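Long-range contact in Ribose/Galactose Isomerase (Vibrio parahaemolyticus, PDB 3ONO), which probably interconverts aldose and ketose sugar phosphates, as a member of the LacAB/RpiB isomerase family: residues M4-M9 with F69-C74. Residues are numbered along the deposited sequence; the frame is centred on the assembly and turned at random. Where two conformers were deposited one is given.
Sequences MKIALM and FVVTGC
Ala7 pairs with Val70 in two parallel strands, 5-8 and 69-74, inclined by 19° and joined by backbone hydrogen bonds from Ala7 N to Phe69 O, Val71 N to Ala7 O (2.8 Å) and Met9 N to Val71 O; a weak one from Phe69 N to Lys5 O starts the pairing. Beta-branched Ile6, Val70 and Val71 suit these extended backbones. Ile6, Leu8, Phe69 and Val71 share one face, which helix 18-31 covers through Ile6 and Leu8. Val71 serves two neighbours there: its CG1 meets Leu8 CD1 at 3.6 Å, its CG2 meets Ile6 CG2. In the conformer given, selenomethionine Met4 runs alongside Phe69, its CE near ring atom CD2. On the other face, Ala7 adjoins Val70, whose CG1 lies 4.0 Å from SE of selenomethionine Met9; helix 51-63 packs over Met9 and Val70. With its hydroxyl anti to the backbone N (chi1 -169°), Thr72 donates from OG1 to Met9 O at 2.8 Å, a side chain continuing the pairing where the backbone bonds end. Buried in an alpha-beta-alpha sandwich, central strand 69-74 and its neighbour 5-8 thus pair facing N-H and C=O groups, while Ile6 and Leu8 bond to strand 35-38, leaving mostly apolar side chains for the helices.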
# COMPACT_ATOMS: atom_id res chain seq x y z
N MSE A 4 -27.46 -9.98 -1.07
CA MSE A 4 -26.93 -11.22 -1.63
C MSE A 4 -26.70 -12.27 -0.56
O MSE A 4 -26.70 -11.99 0.63
CB MSE A 4 -25.62 -10.93 -2.36
CG MSE A 4 -25.61 -9.61 -3.10
SE MSE A 4 -24.41 -8.34 -2.25
CE MSE A 4 -22.71 -9.00 -2.96
N LYS A 5 -26.50 -13.51 -1.02
CA LYS A 5 -25.99 -14.56 -0.15
C LYS A 5 -24.48 -14.56 -0.38
O LYS A 5 -24.02 -14.64 -1.53
CB LYS A 5 -26.59 -15.91 -0.54
CG LYS A 5 -28.08 -16.01 -0.22
CD LYS A 5 -28.61 -17.42 -0.52
CE LYS A 5 -28.85 -17.62 -2.01
NZ LYS A 5 -30.18 -17.10 -2.46
N ILE A 6 -23.71 -14.43 0.69
CA ILE A 6 -22.26 -14.36 0.61
C ILE A 6 -21.61 -15.53 1.34
O ILE A 6 -21.90 -15.76 2.52
CB ILE A 6 -21.75 -13.05 1.23
CG1 ILE A 6 -22.48 -11.84 0.63
CG2 ILE A 6 -20.22 -12.92 1.06
CD1 ILE A 6 -22.26 -10.51 1.39
N ALA A 7 -20.73 -16.26 0.67
CA ALA A 7 -20.01 -17.35 1.34
C ALA A 7 -18.58 -16.92 1.66
O ALA A 7 -17.86 -16.49 0.77
CB ALA A 7 -19.97 -18.60 0.45
N LEU A 8 -18.19 -17.05 2.93
CA LEU A 8 -16.80 -16.84 3.32
C LEU A 8 -16.13 -18.20 3.32
O LEU A 8 -16.69 -19.17 3.85
CB LEU A 8 -16.73 -16.24 4.72
CG LEU A 8 -15.34 -16.17 5.36
CD1 LEU A 8 -14.45 -15.26 4.53
CD2 LEU A 8 -15.49 -15.64 6.80
N MSE A 9 -14.95 -18.31 2.72
CA MSE A 9 -14.26 -19.60 2.70
C MSE A 9 -12.76 -19.42 2.85
O MSE A 9 -12.12 -18.76 2.02
CB MSE A 9 -14.61 -20.41 1.44
CG MSE A 9 -14.31 -19.69 0.16
SE MSE A 9 -14.85 -20.79 -1.36
CE MSE A 9 -16.76 -20.67 -1.15
N PHE A 69 -22.03 -14.45 -4.02
CA PHE A 69 -20.71 -13.81 -3.89
C PHE A 69 -19.85 -14.64 -2.95
O PHE A 69 -20.35 -15.22 -1.98
CB PHE A 69 -20.87 -12.40 -3.32
CG PHE A 69 -19.73 -11.46 -3.66
CD1 PHE A 69 -18.62 -11.39 -2.84
CD2 PHE A 69 -19.78 -10.67 -4.80
CE1 PHE A 69 -17.57 -10.52 -3.14
CE2 PHE A 69 -18.72 -9.80 -5.12
CZ PHE A 69 -17.62 -9.73 -4.28
N VAL A 70 -18.56 -14.69 -3.23
CA VAL A 70 -17.61 -15.43 -2.41
C VAL A 70 -16.53 -14.50 -1.85
O VAL A 70 -15.94 -13.72 -2.58
CB VAL A 70 -16.95 -16.55 -3.24
CG1 VAL A 70 -15.69 -17.10 -2.54
CG2 VAL A 70 -17.98 -17.66 -3.52
N VAL A 71 -16.28 -14.59 -0.55
CA VAL A 71 -15.15 -13.92 0.06
C VAL A 71 -14.15 -15.01 0.42
O VAL A 71 -14.50 -15.97 1.09
CB VAL A 71 -15.54 -13.16 1.32
CG1 VAL A 71 -14.26 -12.62 2.03
CG2 VAL A 71 -16.47 -11.98 0.98
N THR A 72 -12.92 -14.88 -0.06
CA THR A 72 -11.93 -15.92 0.22
C THR A 72 -10.57 -15.25 0.38
O THR A 72 -10.50 -14.02 0.51
CB THR A 72 -11.93 -17.00 -0.90
OG1 THR A 72 -11.15 -18.13 -0.49
CG2 THR A 72 -11.41 -16.44 -2.22
N GLY A 73 -9.50 -16.04 0.36
CA GLY A 73 -8.16 -15.47 0.45
C GLY A 73 -7.20 -16.51 0.99
O GLY A 73 -7.55 -17.67 1.17
N CYS A 74 -5.98 -16.08 1.27
CA CYS A 74 -4.99 -16.95 1.88
C CYS A 74 -3.88 -16.02 2.37
O CYS A 74 -4.15 -14.84 2.62
CB CYS A 74 -4.51 -18.05 0.92
SG CYS A 74 -4.03 -17.48 -0.74